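Local structure of guanidinopropionase (Pseudomonas aeruginosa, 3NIQ) at residues L130-F133 / R134-R138; E212-E216 / L217-A221. The protein catalyses the manganese-dependent hydrolysis of 3-guanidinopropanoate to beta-alanine and urea, working as a homohexamer of the arginase family. All coordinates share one frame; numbering follows the deposited sequence.

Contact 1 of 2, residues L130-F133 / R134-R138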
ATOM      1  N   LEU A 130     -32.490   1.174   3.916  1.00 18.13           N
ATOM      2  CA  LEU A 130     -33.872   1.204   3.432  1.00 19.22           C
ATOM      3  C   LEU A 130     -34.649  -0.116   3.597  1.00 19.29           C
ATOM      4  O   LEU A 130     -35.680  -0.123   4.260  1.00 17.66           O
ATOM      5  CB  LEU A 130     -33.959   1.686   1.980  1.00 19.45           C
ATOM      6  CG  LEU A 130     -35.373   1.731   1.380  1.00 20.60           C
ATOM      7  CD1 LEU A 130     -36.296   2.575   2.226  1.00 19.35           C
ATOM      8  CD2 LEU A 130     -35.324   2.254  -0.064  1.00 17.87           C
ATOM      9  N   PRO A 131     -34.176  -1.230   2.985  1.00 19.66           N
ATOM     10  CA  PRO A 131     -34.925  -2.479   3.184  1.00 19.90           C
ATOM     11  C   PRO A 131     -35.026  -2.913   4.648  1.00 19.97           C
ATOM     12  O   PRO A 131     -36.042  -3.461   5.063  1.00 21.34           O
ATOM     13  CB  PRO A 131     -34.155  -3.503   2.326  1.00 20.14           C
ATOM     14  CG  PRO A 131     -32.777  -2.860   2.116  1.00 20.93           C
ATOM     15  CD  PRO A 131     -33.072  -1.402   2.025  1.00 20.09           C
ATOM     16  N   ILE A 132     -33.999  -2.642   5.443  1.00 19.32           N
ATOM     17  CA  ILE A 132     -34.076  -2.833   6.891  1.00 17.83           C
ATOM     18  C   ILE A 132     -35.258  -2.047   7.505  1.00 19.19           C
ATOM     19  O   ILE A 132     -36.078  -2.615   8.252  1.00 19.39           O
ATOM     20  CB  ILE A 132     -32.722  -2.418   7.567  1.00 17.75           C
ATOM     21  CG1 ILE A 132     -31.586  -3.304   7.057  1.00 17.90           C
ATOM     22  CG2 ILE A 132     -32.821  -2.501   9.118  1.00 16.83           C
ATOM     23  CD1 ILE A 132     -30.159  -3.028   7.720  1.00 14.08           C
ATOM     24  N   PHE A 133     -35.359  -0.754   7.185  1.00 18.50           N
ATOM     25  CA  PHE A 133     -36.453   0.072   7.700  1.00 18.81           C
ATOM     26  C   PHE A 133     -37.815  -0.415   7.180  1.00 19.09           C
ATOM     27  O   PHE A 133     -38.817  -0.338   7.893  1.00 19.02           O
ATOM     28  CB  PHE A 133     -36.253   1.550   7.332  1.00 17.71           C
ATOM     29  CG  PHE A 133     -35.300   2.293   8.234  1.00 20.25           C
ATOM     30  CD1 PHE A 133     -34.412   1.617   9.055  1.00 18.62           C
ATOM     31  CD2 PHE A 133     -35.294   3.691   8.253  1.00 22.10           C
ATOM     32  CE1 PHE A 133     -33.546   2.297   9.886  1.00 23.36           C
ATOM     33  CE2 PHE A 133     -34.414   4.397   9.086  1.00 23.53           C
ATOM     34  CZ  PHE A 133     -33.536   3.697   9.906  1.00 24.85           C
ATOM     35  N   ARG A 134     -37.844  -0.921   5.952  1.00 18.90           N
ATOM     36  CA  ARG A 134     -39.064  -1.520   5.406  1.00 19.94           C
ATOM     37  C   ARG A 134     -39.554  -2.670   6.271  1.00 19.57           C
ATOM     38  O   ARG A 134     -40.765  -2.822   6.468  1.00 19.42           O
ATOM     39  CB  ARG A 134     -38.869  -1.958   3.957  1.00 19.29           C
ATOM     40  CG  ARG A 134     -38.994  -0.778   2.982  1.00 21.28           C
ATOM     41  CD  ARG A 134     -38.616  -1.171   1.562  1.00 22.20           C
ATOM     42  NE  ARG A 134     -38.748  -0.050   0.639  1.00 20.92           N
ATOM     43  CZ  ARG A 134     -38.549  -0.141  -0.676  1.00 23.61           C
ATOM     44  NH1 ARG A 134     -38.162  -1.289  -1.222  1.00 23.86           N
ATOM     45  NH2 ARG A 134     -38.703   0.926  -1.443  1.00 22.87           N
ATOM     46  N   ALA A 135     -38.630  -3.444   6.830  1.00 18.01           N
ATOM     47  CA  ALA A 135     -39.015  -4.496   7.777  1.00 18.44           C
ATOM     48  C   ALA A 135     -39.340  -3.973   9.162  1.00 19.76           C
ATOM     49  O   ALA A 135     -40.380  -4.333   9.734  1.00 20.89           O
ATOM     50  CB  ALA A 135     -37.931  -5.592   7.878  1.00 18.19           C
ATOM     51  N   LEU A 136     -38.455  -3.140   9.712  1.00 19.93           N
ATOM     52  CA  LEU A 136     -38.552  -2.739  11.124  1.00 20.87           C
ATOM     53  C   LEU A 136     -39.566  -1.645  11.368  1.00 20.63           C
ATOM     54  O   LEU A 136     -39.983  -1.447  12.506  1.00 20.69           O
ATOM     55  CB  LEU A 136     -37.194  -2.265  11.700  1.00 19.79           C
ATOM     56  CG  LEU A 136     -35.935  -3.135  11.637  1.00 23.78           C
ATOM     57  CD1 LEU A 136     -34.848  -2.670  12.641  1.00 21.69           C
ATOM     58  CD2 LEU A 136     -36.247  -4.594  11.813  1.00 24.10           C
ATOM     59  N   GLY A 137     -39.893  -0.884  10.326  1.00 21.49           N
ATOM     60  CA  GLY A 137     -40.796   0.267  10.481  1.00 23.82           C
ATOM     61  C   GLY A 137     -42.168  -0.012   9.883  1.00 26.48           C
ATOM     62  O   GLY A 137     -42.960   0.900   9.693  1.00 27.68           O
ATOM     63  N   ARG A 138     -42.436  -1.283   9.598  1.00 28.60           N
ATOM     64  CA  ARG A 138     -43.631  -1.704   8.862  1.00 30.89           C
ATOM     65  C   ARG A 138     -44.929  -1.480   9.663  1.00 31.71           C
ATOM     66  O   ARG A 138     -45.928  -1.031   9.099  1.00 32.50           O
ATOM     67  CB  ARG A 138     -43.499  -3.169   8.394  1.00 31.36           C
ATOM     68  CG  ARG A 138     -44.645  -3.656   7.481  1.00 33.41           C
ATOM     69  CD  ARG A 138     -44.349  -5.002   6.818  1.00 37.11           C
ATOM     70  NE  ARG A 138     -44.201  -6.117   7.763  1.00 39.25           N
ATOM     71  CZ  ARG A 138     -44.950  -7.227   7.765  1.00 44.35           C
ATOM     72  NH1 ARG A 138     -45.928  -7.403   6.874  1.00 43.34           N
ATOM     73  NH2 ARG A 138     -44.711  -8.182   8.662  1.00 46.19           N
TER
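Leu130 and Arg134, one turn apart on helix 129-136, meet where a methyl of the leucine's branched end lies over the flat guanidinium. Leu130 CD2 sits over one face of the group, displaced toward its rim and 3.9 Å from Arg134 NH2, while CG and CD1 of the leucine lie beside NE. The arginine chain is extended from CG to NE, which carries its charged end back along the preceding turn. There Glu175 forms a salt bridge with NE, and Tyr163 a weak hydrogen bond with NH2, so the polar rim is held while the leucine covers a face.

The apolar pair of the contact is Ile132 and Leu136, which run side by side in the same direction, with Ile132 CG2 4.1 Å from Leu136 CG. The isoleucine CG2 is the branch anti to its backbone N, and this turns it toward the following turn.

In the arginase-type alpha/beta fold the helix connects strand 118-123 to strand 142-147 along the chain, and its side chains touch both. Helix 98-114 covers Pro131, Ile132 and Ala135.

The main backbone bonds span four residues. Arg134 N to Leu130 O is 2.9 Å. Leu136 N to Ile132 O is 2.8 Å. Ala135 N binds Pro131 O at 3.1 Å and, weakly and across three residues, Ile132 O. Gly137, the first residue to leave helical geometry, still donates its N to Phe133 O at 2.7 Å.

Contact 2 of 2, residues E212-E216 / L217-A221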
ATOM      1  N   GLU A 212     -20.165  21.951  11.255  1.00 22.59           N
ATOM      2  CA  GLU A 212     -19.863  23.264  11.842  1.00 23.47           C
ATOM      3  C   GLU A 212     -20.586  23.442  13.163  1.00 23.59           C
ATOM      4  O   GLU A 212     -19.992  23.887  14.144  1.00 23.82           O
ATOM      5  CB  GLU A 212     -20.233  24.402  10.879  1.00 23.75           C
ATOM      6  CG  GLU A 212     -19.368  24.495   9.618  1.00 25.72           C
ATOM      7  CD  GLU A 212     -19.587  23.342   8.614  1.00 28.53           C
ATOM      8  OE1 GLU A 212     -20.721  22.809   8.506  1.00 28.70           O
ATOM      9  OE2 GLU A 212     -18.610  22.976   7.927  1.00 30.15           O
ATOM     10  N   GLU A 213     -21.858  23.052  13.200  1.00 23.60           N
ATOM     11  CA  GLU A 213     -22.670  23.213  14.425  1.00 24.83           C
ATOM     12  C   GLU A 213     -22.267  22.206  15.507  1.00 24.86           C
ATOM     13  O   GLU A 213     -22.277  22.523  16.704  1.00 26.06           O
ATOM     14  CB  GLU A 213     -24.176  23.116  14.120  1.00 24.66           C
ATOM     15  CG  GLU A 213     -25.051  23.369  15.371  1.00 25.26           C
ATOM     16  CD  GLU A 213     -26.547  23.262  15.117  1.00 26.22           C
ATOM     17  OE1 GLU A 213     -26.976  22.712  14.065  1.00 24.92           O
ATOM     18  OE2 GLU A 213     -27.302  23.741  15.980  1.00 26.31           O
ATOM     19  N   PHE A 214     -21.868  21.008  15.081  1.00 23.67           N
ATOM     20  CA  PHE A 214     -21.300  20.034  15.993  1.00 22.77           C
ATOM     21  C   PHE A 214     -20.062  20.580  16.688  1.00 23.49           C
ATOM     22  O   PHE A 214     -19.879  20.390  17.894  1.00 22.78           O
ATOM     23  CB  PHE A 214     -20.932  18.738  15.266  1.00 23.02           C
ATOM     24  CG  PHE A 214     -20.054  17.819  16.082  1.00 23.84           C
ATOM     25  CD1 PHE A 214     -20.472  17.374  17.330  1.00 23.50           C
ATOM     26  CD2 PHE A 214     -18.795  17.420  15.611  1.00 24.85           C
ATOM     27  CE1 PHE A 214     -19.679  16.530  18.101  1.00 22.69           C
ATOM     28  CE2 PHE A 214     -17.988  16.557  16.379  1.00 24.40           C
ATOM     29  CZ  PHE A 214     -18.431  16.115  17.625  1.00 22.19           C
ATOM     30  N   VAL A 215     -19.217  21.257  15.926  1.00 24.15           N
ATOM     31  CA  VAL A 215     -18.029  21.911  16.492  1.00 26.70           C
ATOM     32  C   VAL A 215     -18.396  23.063  17.461  1.00 26.60           C
ATOM     33  O   VAL A 215     -17.852  23.157  18.561  1.00 28.40           O
ATOM     34  CB  VAL A 215     -17.058  22.383  15.367  1.00 26.72           C
ATOM     35  CG1 VAL A 215     -16.007  23.375  15.906  1.00 28.55           C
ATOM     36  CG2 VAL A 215     -16.371  21.161  14.718  1.00 28.21           C
ATOM     37  N   GLU A 216     -19.330  23.912  17.061  1.00 27.38           N
ATOM     38  CA  GLU A 216     -19.805  25.013  17.939  1.00 29.17           C
ATOM     39  C   GLU A 216     -20.430  24.521  19.252  1.00 28.80           C
ATOM     40  O   GLU A 216     -20.191  25.106  20.310  1.00 29.75           O
ATOM     41  CB  GLU A 216     -20.811  25.903  17.206  1.00 29.75           C
ATOM     42  CG  GLU A 216     -20.203  26.787  16.123  1.00 34.56           C
ATOM     43  CD  GLU A 216     -21.232  27.290  15.117  1.00 40.02           C
ATOM     44  OE1 GLU A 216     -22.362  26.748  15.066  1.00 44.48           O
ATOM     45  OE2 GLU A 216     -20.917  28.234  14.369  1.00 43.34           O
ATOM     46  N   LEU A 217     -21.216  23.445  19.181  1.00 27.77           N
ATOM     47  CA  LEU A 217     -21.871  22.863  20.373  1.00 27.02           C
ATOM     48  C   LEU A 217     -20.969  22.027  21.275  1.00 27.46           C
ATOM     49  O   LEU A 217     -21.139  22.010  22.508  1.00 27.35           O
ATOM     50  CB  LEU A 217     -23.086  22.011  19.961  1.00 25.86           C
ATOM     51  CG  LEU A 217     -24.281  22.745  19.364  1.00 25.27           C
ATOM     52  CD1 LEU A 217     -25.282  21.752  18.774  1.00 24.79           C
ATOM     53  CD2 LEU A 217     -24.988  23.654  20.415  1.00 28.66           C
ATOM     54  N   GLY A 218     -20.019  21.314  20.672  1.00 27.06           N
ATOM     55  CA  GLY A 218     -19.266  20.313  21.411  1.00 25.86           C
ATOM     56  C   GLY A 218     -20.120  19.063  21.619  1.00 26.15           C
ATOM     57  O   GLY A 218     -21.340  19.065  21.380  1.00 25.07           O
ATOM     58  N   VAL A 219     -19.470  18.003  22.083  1.00 26.30           N
ATOM     59  CA  VAL A 219     -20.072  16.670  22.211  1.00 26.48           C
ATOM     60  C   VAL A 219     -21.272  16.632  23.156  1.00 26.85           C
ATOM     61  O   VAL A 219     -22.342  16.145  22.791  1.00 25.54           O
ATOM     62  CB  VAL A 219     -18.998  15.635  22.672  1.00 26.26           C
ATOM     63  CG1 VAL A 219     -19.640  14.303  23.102  1.00 26.94           C
ATOM     64  CG2 VAL A 219     -17.981  15.396  21.548  1.00 26.60           C
ATOM     65  N   GLU A 220     -21.090  17.150  24.369  1.00 26.01           N
ATOM     66  CA  GLU A 220     -22.143  17.131  25.375  1.00 27.44           C
ATOM     67  C   GLU A 220     -23.458  17.773  24.916  1.00 26.89           C
ATOM     68  O   GLU A 220     -24.525  17.208  25.115  1.00 27.53           O
ATOM     69  CB  GLU A 220     -21.649  17.763  26.689  1.00 28.46           C
ATOM     70  CG  GLU A 220     -22.757  17.983  27.732  1.00 33.96           C
ATOM     71  CD  GLU A 220     -22.212  18.217  29.148  1.00 41.36           C
ATOM     72  OE1 GLU A 220     -21.111  17.714  29.469  1.00 45.24           O
ATOM     73  OE2 GLU A 220     -22.896  18.891  29.946  1.00 44.06           O
ATOM     74  N   ALA A 221     -23.381  18.958  24.326  1.00 26.81           N
ATOM     75  CA  ALA A 221     -24.575  19.657  23.900  1.00 25.79           C
ATOM     76  C   ALA A 221     -25.191  19.010  22.653  1.00 25.37           C
ATOM     77  O   ALA A 221     -26.423  18.963  22.501  1.00 24.57           O
ATOM     78  CB  ALA A 221     -24.259  21.138  23.669  1.00 25.70           C
TER
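Phe214 and Val219 lie side by side and point the same way, the valine methyl CG2 coming to the edge of the ring, near its plane, 4.0 Å from Phe214 CE1. CZ of the same ring is equally close to that methyl, so the branch faces the rim between these two carbons. Phe214 CG stands anti to the backbone N (chi1 167°), and this turns a side chain whose first bond leads away from 217-221 so that its ring comes back to Val219. Helix 262-270 of the same chain packs on this pair, with Leu268 touching both residues.

Glu213 and Leu217 form a second pair whose side chains lie side by side, one turn apart. Here the contact is made by the aliphatic part of the glutamate: its CG is 3.8 Å from Leu217 CD1, and the chain then extends to a carboxylate whose OE2 forms a salt bridge with Arg207.

Both pairs belong to helix 211-230, which follows the edge strand 207-210 of the parallel sheet in this arginase-family alpha/beta fold, and which is kinked here. The axes of the short segments 212-216 and 217-221 make an angle of 66°. Leu217 N still bonds Glu213 O at 2.8 Å, and Gly218 N bonds Phe214 O at 2.9 Å with a more bent N-H...O angle of 138°. The N atoms of Val219 and Glu220 then have no bond to the turn before. Gly218 takes a positive phi at this break.

At the subunit interface, Glu212 reaches a second subunit, forming a salt bridge with Arg270 and a hydrogen bond with His73 of that chain, while Val215 packs on its Gln267.

The two contacts illustrate how one alpha/beta chain uses short-range helical packing in unlike surroundings. They come in series, contact 1 on helix 129-136 and contact 2 on helix 211-230, with centres about 31 Å apart and nearest atoms about 20 Å apart, so they do not touch. Both helices belong to the fold built on one eight-stranded parallel sheet. The strand before the first helix is an inner one, whereas the strand before the second is outermost within this chain. In keeping with this, contact 1 is buried, with the side chain of Phe133 about 7 Å from that of the manganese ligand His126, while contact 2 is peripheral, where its helix meets another subunit of the hexamer.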